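PDB 3II7: kelch-like protein 7 from Homo sapiens, which acts, through the kelch-repeat domain that forms this chain, as a substrate-specific adapter of a CUL3-RBX1 E3 ubiquitin ligase. Local coordinates for residues Ile69-Cys74 against Trp82-Gly87; Thr138-His143 against Leu168-Val173; Lys229-Met234 against Glu271-Val276. All blocks are in the same frame, centred on the assembly; numbering follows the deposited sequence. Where two conformers were deposited one is given.

Contact 1. Residues Ile69-Cys74 against Trp82-Gly87; sequences IKRMDC and WYSKLG. With EDO (1,2-ethanediol), chain R; EDO (1,2-ethanediol), chain O.
Residues Arg71-Cys74 and Trp82-Leu86 pair in the antiparallel hairpin of strands 71-76 and 81-86, the third strand and the outer edge strand of a four-stranded sheet, with Met72-Lys85 and Cys74-Tyr83 as hydrogen-bonded pairs. On the face bearing Asp73 and Ser84, the hydroxyl Ser84 OG donates to Asp73 OD1 at 2.8 Å. The same oxygen accepts a hydrogen bond from Arg71 NE at 2.7 Å, part of a salt bridge, while Arg71 NH2 meets OD2, a side-on grip that uses the syn lone pair of each oxygen. Arg71 leaves the backbone with CG opposite N (chi1 -172°), and its bend at chi3 swings the guanidinium back to Asp73, with CD 3.6 Å from Ser84 CB. A leucine in its place would probably leave the carboxylate without this two-nitrogen hold, freer to turn on its bonds to Ser84 and Arg46. The hairpin lies in the Kelch 2 repeat and forms the outer side of a beta-propeller blade. On the face that bears Cys74 and Tyr83, Cys74 CB lies over the ring, 3.6 Å from the Tyr83 centroid, a CH-pi contact 13° off the normal. Past the strand end, Gly87 N donates to Lys70 O at 2.7 Å. On the outer edge, Leu86 N donates to O1 of a 1,2-ethanediol.

Contact 2. Residues Thr138-His143 against Leu168-Val173; sequences TQRCSH and LNSCEV
The inter-blade loop of the propeller that runs from strand 129-133 to strand 144-148 docks here, through Thr138 and Arg140, on Leu168 and Ser170 just before strand 171-175 and Glu172 within it, the third strand of the next blade. Arg140 reaches across the contact and Glu172 comes to meet it from the opposite direction. Their salt bridge runs from Arg140 NH2 to Glu172 OE2 at 2.8 Å and uses the anti lone pair, with the guanidinium and carboxylate planes turned 80° apart. The syn lone pair of the same oxygen is taken by the backbone Thr138 N at 3.1 Å. Arg140 NH1 donates to Ser170 O at 3.0 Å from above the carbonyl plane, and both terminal nitrogens make weak bonds to Ser170 OG. With CG wedged between backbone N and carbonyl carbon (chi1 52°), the Arg140 chain packs its CG over a face of the His143 ring, while Leu168 CD1 lies over one face of the guanidinium. Leu168 CD1 also meets Thr138 CG2 tip to tip at 4.0 Å. Two waters complete the network: one donates to Glu172 OE2 and accepts from Thr138 OG1, the other links Thr138 OG1 with Ser170 OG. Glu172 OE1 is bound by Leu137 N, and Arg140 NH1 has a further acceptor in Gly156 O. A buried charge pair is thus compensated internally and bound by backbone groups, an arrangement likely to hold Glu172 ionised and to join the loop, in the Kelch 3 repeat, to the Kelch 4 strand of the following blade.

Contact 3. Residues Lys229-Met234 against Glu271-Val276; sequences KMVSPM and ETDKWV
Asp273, a non-glycine residue in the left-handed backbone region (phi 57°, psi 48°), turns its carboxylate onto Ser232. Its conformation belongs to a G1 beta bulge, in which Asp273 and Lys274 both face Asn269, at the turn between strands 264-269 and 274-278 of the Kelch 6 repeat. Asp273 CG stands opposite its backbone N (chi1 -178°), which carries the carboxylate out to the other segment. There OD1 accepts a hydrogen bond from Ser232 N at 3.0 Å through its syn lone pair, and Val231 CB lies against the same oxygen at 3.4 Å. Ser232 OG lies 2.9 Å from Asp273 OD2 and 3.2 Å from Asp273 O, both within reach of its one proton. OD1 has a second donor in the hydroxyl of Tyr268, which would further limit the rotation of the carboxylate.

Two residues on, Trp275 supplies the other half of the contact. Its NE1 donates to Ser232 O at 2.9 Å; the oxygen lies near the indole plane, at the ring edge, although the donor stands well above the carbonyl plane of the serine. Met234 crosses the same indole over one face, with CG 3.6 Å from the centroid of the six-membered ring in a CH-pi contact, and its sulfur lies obliquely to the ring in a Met-aromatic contact. The indole is therefore held at its edge by a hydrogen bond and on a face by a methionine methylene. Trp275 also touches Leu266 of strand 264-269, Val218 of strand 218-222 and Val206 of strand 202-206, and so sits where two successive blades meet.

Contacts 1 and 3 lie on opposite sides of the propeller, their centres about 38 Å apart, with the centre of contact 2 about 26 Å and 24 Å from theirs. Contact 3 is a surface contact and the furthest from the chain centre, while contacts 1 and 2 are partly buried, contact 2 being the nearest to that centre. Contact 1 stays within one blade and rests mainly on backbone hydrogen bonds between neighbouring strands, with a charge cluster on one face. The other two join successive repeats through loops, and side chains do the work: a buried arginine-glutamate pair with waters in contact 2, and a carboxylate and an indole meeting a loop in contact 3. None touches another, and none shares a strand.

Contact 1. Residues Ile69-Cys74 against Trp82-Gly87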
loop_
_atom_site.group_PDB
_atom_site.type_symbol
_atom_site.label_atom_id
_atom_site.label_comp_id
_atom_site.label_asym_id
_atom_site.label_seq_id
_atom_site.Cartn_x
_atom_site.Cartn_y
_atom_site.Cartn_z
ATOM N N ILE A 69 5.709 -10.527 -13.954
ATOM C CA ILE A 69 7.098 -10.591 -13.460
ATOM C C ILE A 69 7.228 -11.632 -12.355
ATOM O O ILE A 69 6.417 -11.668 -11.411
ATOM C CB ILE A 69 7.580 -9.234 -12.965
ATOM C CG1 ILE A 69 7.517 -8.203 -14.082
ATOM C CG2 ILE A 69 8.995 -9.342 -12.448
ATOM C CD1 ILE A 69 7.509 -6.773 -13.548
ATOM N N LYS A 70 8.259 -12.475 -12.470
ATOM C CA LYS A 70 8.458 -13.588 -11.537
ATOM C C LYS A 70 9.582 -13.330 -10.528
ATOM O O LYS A 70 9.779 -14.108 -9.610
ATOM C CB LYS A 70 8.759 -14.871 -12.324
ATOM C CG LYS A 70 7.680 -15.214 -13.361
ATOM C CD LYS A 70 7.904 -16.610 -13.934
ATOM C CE LYS A 70 6.963 -16.864 -15.110
ATOM N NZ LYS A 70 7.224 -18.150 -15.766
ATOM N N ARG A 71 10.303 -12.230 -10.717
ATOM C CA ARG A 71 11.400 -11.846 -9.867
ATOM C C ARG A 71 10.952 -10.822 -8.816
ATOM O O ARG A 71 10.129 -9.960 -9.097
ATOM C CB ARG A 71 12.432 -11.174 -10.745
ATOM C CG ARG A 71 13.721 -10.876 -10.095
ATOM C CD ARG A 71 14.676 -10.233 -11.123
ATOM N NE ARG A 71 14.269 -8.878 -11.446
ATOM C CZ ARG A 71 13.742 -8.464 -12.593
ATOM N NH1 ARG A 71 13.599 -9.280 -13.646
ATOM N NH2 ARG A 71 13.380 -7.201 -12.706
ATOM N N MET A 72 11.564 -10.889 -7.622
ATOM C CA MET A 72 11.370 -9.883 -6.551
ATOM C C MET A 72 12.638 -9.069 -6.484
ATOM O O MET A 72 13.722 -9.623 -6.322
ATOM C CB MET A 72 11.139 -10.615 -5.202
ATOM C CG MET A 72 11.015 -9.760 -3.986
ATOM S SD MET A 72 10.167 -10.703 -2.677
ATOM C CE MET A 72 11.432 -11.886 -2.244
ATOM N N ASP A 73 12.516 -7.762 -6.644
ATOM C CA ASP A 73 13.687 -6.877 -6.568
ATOM C C ASP A 73 13.759 -6.266 -5.180
ATOM O O ASP A 73 12.734 -5.850 -4.620
ATOM C CB ASP A 73 13.623 -5.842 -7.673
ATOM C CG ASP A 73 13.780 -6.459 -9.038
ATOM O OD1 ASP A 73 14.604 -7.413 -9.187
ATOM O OD2 ASP A 73 13.061 -6.013 -9.981
ATOM N N CYS A 74 14.957 -6.244 -4.615
ATOM C CA CYS A 74 15.142 -5.909 -3.205
ATOM C C CYS A 74 16.152 -4.795 -3.095
ATOM O O CYS A 74 17.259 -4.886 -3.668
ATOM C CB CYS A 74 15.623 -7.118 -2.440
ATOM S SG CYS A 74 14.652 -8.646 -2.690
ATOM N N TRP A 82 21.001 -3.054 -4.693
ATOM C CA TRP A 82 19.895 -3.860 -5.139
ATOM C C TRP A 82 20.301 -5.301 -5.316
ATOM O O TRP A 82 21.436 -5.606 -5.739
ATOM C CB TRP A 82 19.377 -3.347 -6.481
ATOM C CG TRP A 82 18.632 -2.051 -6.403
ATOM C CD1 TRP A 82 19.175 -0.791 -6.479
ATOM C CD2 TRP A 82 17.216 -1.872 -6.265
ATOM N NE1 TRP A 82 18.176 0.162 -6.375
ATOM C CE2 TRP A 82 16.967 -0.478 -6.265
ATOM C CE3 TRP A 82 16.124 -2.758 -6.145
ATOM C CZ2 TRP A 82 15.673 0.055 -6.138
ATOM C CZ3 TRP A 82 14.847 -2.237 -6.034
ATOM C CH2 TRP A 82 14.627 -0.834 -6.006
ATOM N N TYR A 83 19.361 -6.189 -5.039
ATOM C CA TYR A 83 19.519 -7.593 -5.362
ATOM C C TYR A 83 18.180 -8.221 -5.723
ATOM O O TYR A 83 17.133 -7.587 -5.565
ATOM C CB TYR A 83 20.230 -8.342 -4.230
ATOM C CG TYR A 83 19.527 -8.335 -2.916
ATOM C CD1 TYR A 83 18.774 -9.430 -2.507
ATOM C CD2 TYR A 83 19.657 -7.258 -2.029
ATOM C CE1 TYR A 83 18.118 -9.434 -1.261
ATOM C CE2 TYR A 83 19.037 -7.284 -0.788
ATOM C CZ TYR A 83 18.272 -8.367 -0.418
ATOM O OH TYR A 83 17.656 -8.398 0.819
ATOM N N SER A 84 18.205 -9.440 -6.254
ATOM C CA SER A 84 16.955 -10.062 -6.711
ATOM C C SER A 84 16.805 -11.485 -6.237
ATOM O O SER A 84 17.781 -12.254 -6.219
ATOM C CB SER A 84 16.866 -10.041 -8.234
ATOM O OG SER A 84 16.973 -8.736 -8.739
ATOM N N LYS A 85 15.576 -11.825 -5.866
ATOM C CA LYS A 85 15.182 -13.171 -5.460
ATOM C C LYS A 85 14.004 -13.605 -6.321
ATOM O O LYS A 85 13.553 -12.850 -7.135
ATOM C CB LYS A 85 14.779 -13.147 -3.994
ATOM C CG LYS A 85 15.909 -12.777 -3.073
ATOM C CD LYS A 85 16.892 -13.942 -2.962
ATOM C CE LYS A 85 18.169 -13.543 -2.279
ATOM N NZ LYS A 85 19.209 -14.568 -2.547
ATOM N N LEU A 86 13.544 -14.850 -6.174
ATOM C CA LEU A 86 12.376 -15.272 -6.926
ATOM C C LEU A 86 11.151 -14.808 -6.161
ATOM O O LEU A 86 11.149 -14.789 -4.941
ATOM C CB LEU A 86 12.398 -16.781 -7.231
ATOM C CG LEU A 86 13.395 -17.150 -8.362
ATOM C CD1 LEU A 86 13.478 -18.685 -8.575
ATOM C CD2 LEU A 86 13.061 -16.433 -9.705
ATOM N N GLY A 87 10.161 -14.322 -6.900
ATOM C CA GLY A 87 9.058 -13.580 -6.339
ATOM C C GLY A 87 7.956 -14.488 -5.944
ATOM O O GLY A 87 8.197 -15.684 -5.731
HETATM C C1 EDO R . 14.270 -16.976 -3.237
HETATM O O1 EDO R . 14.895 -16.593 -4.478
HETATM C C2 EDO R . 12.958 -17.723 -3.524
HETATM O O2 EDO R . 13.192 -18.960 -4.227
HETATM C C1 EDO O . 11.848 -13.784 -14.834
HETATM O O1 EDO O . 11.949 -14.685 -13.725
HETATM C C2 EDO O . 11.280 -12.458 -14.346
HETATM O O2 EDO O . 9.942 -12.250 -14.824
#

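Contact 2. Residues Thr138-His143 against Leu168-Val173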
loop_
_atom_site.group_PDB
_atom_site.type_symbol
_atom_site.label_atom_id
_atom_site.label_comp_id
_atom_site.label_asym_id
_atom_site.label_seq_id
_atom_site.Cartn_x
_atom_site.Cartn_y
_atom_site.Cartn_z
ATOM N N THR A 138 -12.664 -13.288 1.001
ATOM C CA THR A 138 -13.164 -12.659 -0.235
ATOM C C THR A 138 -11.991 -12.333 -1.132
ATOM O O THR A 138 -11.004 -11.726 -0.691
ATOM C CB THR A 138 -13.915 -11.359 0.071
ATOM O OG1 THR A 138 -15.015 -11.620 0.986
ATOM C CG2 THR A 138 -14.418 -10.693 -1.222
ATOM N N GLN A 139 -12.094 -12.753 -2.382
ATOM C CA GLN A 139 -11.105 -12.449 -3.378
ATOM C C GLN A 139 -11.097 -10.940 -3.615
ATOM O O GLN A 139 -12.144 -10.279 -3.531
ATOM C CB GLN A 139 -11.423 -13.192 -4.680
ATOM C CG GLN A 139 -12.671 -12.698 -5.397
ATOM C CD GLN A 139 -13.324 -13.757 -6.265
ATOM O OE1 GLN A 139 -14.030 -14.608 -5.772
ATOM N NE2 GLN A 139 -13.090 -13.692 -7.572
ATOM N N ARG A 140 -9.926 -10.397 -3.909
ATOM C CA ARG A 140 -9.805 -8.944 -4.110
ATOM C C ARG A 140 -8.530 -8.516 -4.846
ATOM O O ARG A 140 -7.529 -9.173 -4.735
ATOM C CB ARG A 140 -9.918 -8.185 -2.781
ATOM C CG ARG A 140 -9.053 -8.603 -1.715
ATOM C CD ARG A 140 -9.460 -7.930 -0.381
ATOM N NE ARG A 140 -10.438 -8.657 0.473
ATOM C CZ ARG A 140 -11.417 -8.088 1.181
ATOM N NH1 ARG A 140 -11.682 -6.794 1.078
ATOM N NH2 ARG A 140 -12.209 -8.829 1.949
ATOM N N CYS A 141 -8.653 -7.446 -5.643
ATOM C CA CYS A 141 -7.549 -6.707 -6.298
ATOM C C CYS A 141 -7.612 -5.252 -5.847
ATOM O O CYS A 141 -8.705 -4.744 -5.614
ATOM C CB CYS A 141 -7.733 -6.694 -7.821
ATOM S SG CYS A 141 -7.465 -8.225 -8.653
ATOM N N SER A 142 -6.469 -4.568 -5.816
ATOM C CA SER A 142 -6.420 -3.124 -5.587
ATOM C C SER A 142 -6.913 -2.761 -4.212
ATOM O O SER A 142 -7.365 -1.660 -3.987
ATOM C CB SER A 142 -7.226 -2.374 -6.659
ATOM O OG SER A 142 -6.758 -2.688 -7.960
ATOM N N HIS A 143 -6.825 -3.726 -3.320
ATOM C CA HIS A 143 -7.133 -3.555 -1.922
ATOM C C HIS A 143 -5.939 -3.030 -1.146
ATOM O O HIS A 143 -4.806 -3.079 -1.597
ATOM C CB HIS A 143 -7.546 -4.912 -1.307
ATOM C CG HIS A 143 -6.533 -6.005 -1.521
ATOM N ND1 HIS A 143 -6.176 -6.434 -2.782
ATOM C CD2 HIS A 143 -5.811 -6.754 -0.647
ATOM C CE1 HIS A 143 -5.253 -7.376 -2.675
ATOM N NE2 HIS A 143 -5.042 -7.617 -1.392
ATOM N N LEU A 168 -15.413 -3.208 -3.121
ATOM C CA LEU A 168 -15.788 -3.816 -1.844
ATOM C C LEU A 168 -15.663 -2.856 -0.654
ATOM O O LEU A 168 -14.764 -2.023 -0.646
ATOM C CB LEU A 168 -14.884 -4.986 -1.578
ATOM C CG LEU A 168 -14.860 -6.099 -2.614
ATOM C CD1 LEU A 168 -13.594 -7.010 -2.411
ATOM C CD2 LEU A 168 -16.125 -6.918 -2.502
ATOM N N ASN A 169 -16.563 -2.996 0.345
ATOM C CA ASN A 169 -16.299 -2.328 1.606
ATOM C C ASN A 169 -15.789 -3.301 2.670
ATOM O O ASN A 169 -15.357 -2.889 3.763
ATOM C CB ASN A 169 -17.491 -1.505 2.084
ATOM C CG ASN A 169 -18.690 -2.342 2.409
ATOM O OD1 ASN A 169 -18.740 -3.538 2.104
ATOM N ND2 ASN A 169 -19.679 -1.722 3.041
ATOM N N SER A 170 -15.744 -4.588 2.341
ATOM C CA SER A 170 -15.427 -5.574 3.345
ATOM C C SER A 170 -13.988 -5.508 3.848
ATOM O O SER A 170 -13.051 -5.085 3.127
ATOM C CB SER A 170 -15.743 -6.951 2.833
ATOM O OG SER A 170 -14.880 -7.309 1.820
ATOM N N CYS A 171 -13.847 -5.903 5.110
ATOM C CA CYS A 171 -12.580 -5.893 5.830
ATOM C C CYS A 171 -12.423 -7.232 6.516
ATOM O O CYS A 171 -13.385 -7.760 7.058
ATOM C CB CYS A 171 -12.612 -4.756 6.868
ATOM S SG CYS A 171 -11.185 -4.658 7.989
ATOM N N GLU A 172 -11.213 -7.794 6.468
ATOM C CA GLU A 172 -10.936 -9.018 7.198
ATOM C C GLU A 172 -9.535 -8.972 7.765
ATOM O O GLU A 172 -8.696 -8.170 7.307
ATOM C CB GLU A 172 -11.167 -10.248 6.320
ATOM C CG GLU A 172 -10.481 -10.234 4.977
ATOM C CD GLU A 172 -10.812 -11.464 4.147
ATOM O OE1 GLU A 172 -10.450 -12.571 4.585
ATOM O OE2 GLU A 172 -11.451 -11.310 3.072
ATOM N N VAL A 173 -9.299 -9.804 8.783
ATOM C CA VAL A 173 -7.997 -9.793 9.504
ATOM C C VAL A 173 -7.450 -11.205 9.641
ATOM O O VAL A 173 -8.195 -12.156 9.896
ATOM C CB VAL A 173 -8.097 -9.101 10.850
ATOM C CG1 VAL A 173 -9.082 -9.815 11.810
ATOM C CG2 VAL A 173 -6.714 -8.949 11.508
HETATM O O HOH W 1 -14.095 -10.859 3.347
HETATM O O HOH W 2 -16.750 -9.319 1.035
#

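Contact 3. Residues Lys229-Met234 against Glu271-Val276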
loop_
_atom_site.group_PDB
_atom_site.type_symbol
_atom_site.label_atom_id
_atom_site.label_comp_id
_atom_site.label_asym_id
_atom_site.label_seq_id
_atom_site.Cartn_x
_atom_site.Cartn_y
_atom_site.Cartn_z
ATOM N N LYS A 229 -15.347 4.708 11.451
ATOM C CA LYS A 229 -15.838 6.048 11.708
ATOM C C LYS A 229 -15.217 7.015 10.708
ATOM O O LYS A 229 -13.989 6.968 10.477
ATOM C CB LYS A 229 -15.452 6.460 13.139
ATOM C CG LYS A 229 -16.184 5.685 14.232
ATOM C CD LYS A 229 -16.028 6.365 15.610
ATOM C CE LYS A 229 -16.042 5.347 16.743
ATOM N NZ LYS A 229 -14.778 4.525 16.772
ATOM N N MET A 230 -16.053 7.888 10.127
ATOM C CA MET A 230 -15.570 8.978 9.253
ATOM C C MET A 230 -14.818 10.048 10.049
ATOM O O MET A 230 -15.185 10.394 11.170
ATOM C CB MET A 230 -16.723 9.690 8.534
ATOM C CG MET A 230 -17.638 8.840 7.678
ATOM S SD MET A 230 -16.801 7.913 6.385
ATOM C CE MET A 230 -15.811 9.056 5.572
ATOM N N VAL A 231 -13.768 10.576 9.436
ATOM C CA VAL A 231 -13.071 11.750 9.933
ATOM C C VAL A 231 -13.120 12.830 8.856
ATOM O O VAL A 231 -13.934 12.745 7.927
ATOM C CB VAL A 231 -11.627 11.405 10.419
ATOM C CG1 VAL A 231 -11.700 10.454 11.605
ATOM C CG2 VAL A 231 -10.793 10.832 9.305
ATOM N N SER A 232 -12.321 13.887 9.006
ATOM C CA SER A 232 -12.362 14.994 8.056
ATOM C C SER A 232 -11.845 14.545 6.705
ATOM O O SER A 232 -10.886 13.755 6.624
ATOM C CB SER A 232 -11.506 16.175 8.541
ATOM O OG SER A 232 -12.134 16.857 9.634
ATOM N N PRO A 233 -12.447 15.077 5.623
ATOM C CA PRO A 233 -12.009 14.686 4.292
ATOM C C PRO A 233 -10.778 15.400 3.826
ATOM O O PRO A 233 -10.454 16.507 4.326
ATOM C CB PRO A 233 -13.198 15.070 3.409
ATOM C CG PRO A 233 -13.819 16.246 4.122
ATOM C CD PRO A 233 -13.637 15.953 5.578
ATOM N N MET A 234 -10.085 14.789 2.857
ATOM C CA MET A 234 -8.964 15.420 2.196
ATOM C C MET A 234 -9.432 16.638 1.435
ATOM O O MET A 234 -10.555 16.664 0.940
ATOM C CB MET A 234 -8.312 14.471 1.177
ATOM C CG MET A 234 -7.572 13.305 1.749
ATOM S SD MET A 234 -6.802 12.355 0.393
ATOM C CE MET A 234 -8.251 11.522 -0.121
ATOM N N GLU A 271 -4.156 13.532 15.407
ATOM C CA GLU A 271 -4.515 13.950 16.768
ATOM C C GLU A 271 -5.478 15.102 16.818
ATOM O O GLU A 271 -6.227 15.223 17.782
ATOM C CB GLU A 271 -3.249 14.308 17.554
ATOM C CG GLU A 271 -2.328 13.130 17.750
ATOM C CD GLU A 271 -2.853 12.197 18.841
ATOM O OE1 GLU A 271 -2.931 12.657 19.999
ATOM O OE2 GLU A 271 -3.195 11.025 18.554
ATOM N N THR A 272 -5.452 15.957 15.785
ATOM C CA THR A 272 -6.335 17.139 15.693
ATOM C C THR A 272 -7.440 17.004 14.614
ATOM O O THR A 272 -8.357 17.869 14.525
ATOM C CB THR A 272 -5.515 18.395 15.411
ATOM O OG1 THR A 272 -4.921 18.287 14.123
ATOM C CG2 THR A 272 -4.423 18.578 16.500
ATOM N N ASP A 273 -7.350 15.954 13.798
ATOM C CA ASP A 273 -8.276 15.733 12.677
ATOM C C ASP A 273 -8.291 16.923 11.688
ATOM O O ASP A 273 -9.361 17.384 11.237
ATOM C CB ASP A 273 -9.684 15.414 13.209
ATOM C CG ASP A 273 -10.682 15.126 12.106
ATOM O OD1 ASP A 273 -10.316 14.456 11.120
ATOM O OD2 ASP A 273 -11.841 15.562 12.224
ATOM N N LYS A 274 -7.087 17.371 11.311
ATOM C CA LYS A 274 -6.907 18.496 10.404
ATOM C C LYS A 274 -6.056 18.092 9.235
ATOM O O LYS A 274 -4.954 17.554 9.419
ATOM C CB LYS A 274 -6.264 19.689 11.116
ATOM C CG LYS A 274 -7.130 20.297 12.200
ATOM C CD LYS A 274 -6.485 21.541 12.826
ATOM N N TRP A 275 -6.575 18.380 8.028
ATOM C CA TRP A 275 -5.811 18.282 6.793
ATOM C C TRP A 275 -5.286 19.633 6.360
ATOM O O TRP A 275 -5.985 20.661 6.500
ATOM C CB TRP A 275 -6.681 17.781 5.664
ATOM C CG TRP A 275 -7.019 16.363 5.702
ATOM C CD1 TRP A 275 -8.154 15.803 6.189
ATOM C CD2 TRP A 275 -6.251 15.310 5.161
ATOM N NE1 TRP A 275 -8.136 14.449 6.003
ATOM C CE2 TRP A 275 -6.968 14.109 5.387
ATOM C CE3 TRP A 275 -5.017 15.247 4.511
ATOM C CZ2 TRP A 275 -6.488 12.871 4.992
ATOM C CZ3 TRP A 275 -4.550 14.046 4.114
ATOM C CH2 TRP A 275 -5.276 12.851 4.347
ATOM N N VAL A 276 -4.086 19.628 5.790
ATOM C CA VAL A 276 -3.588 20.785 5.016
ATOM C C VAL A 276 -2.987 20.288 3.696
ATOM O O VAL A 276 -2.479 19.161 3.629
ATOM C CB VAL A 276 -2.531 21.618 5.808
ATOM C CG1 VAL A 276 -3.109 22.131 7.143
ATOM C CG2 VAL A 276 -1.234 20.827 6.042
#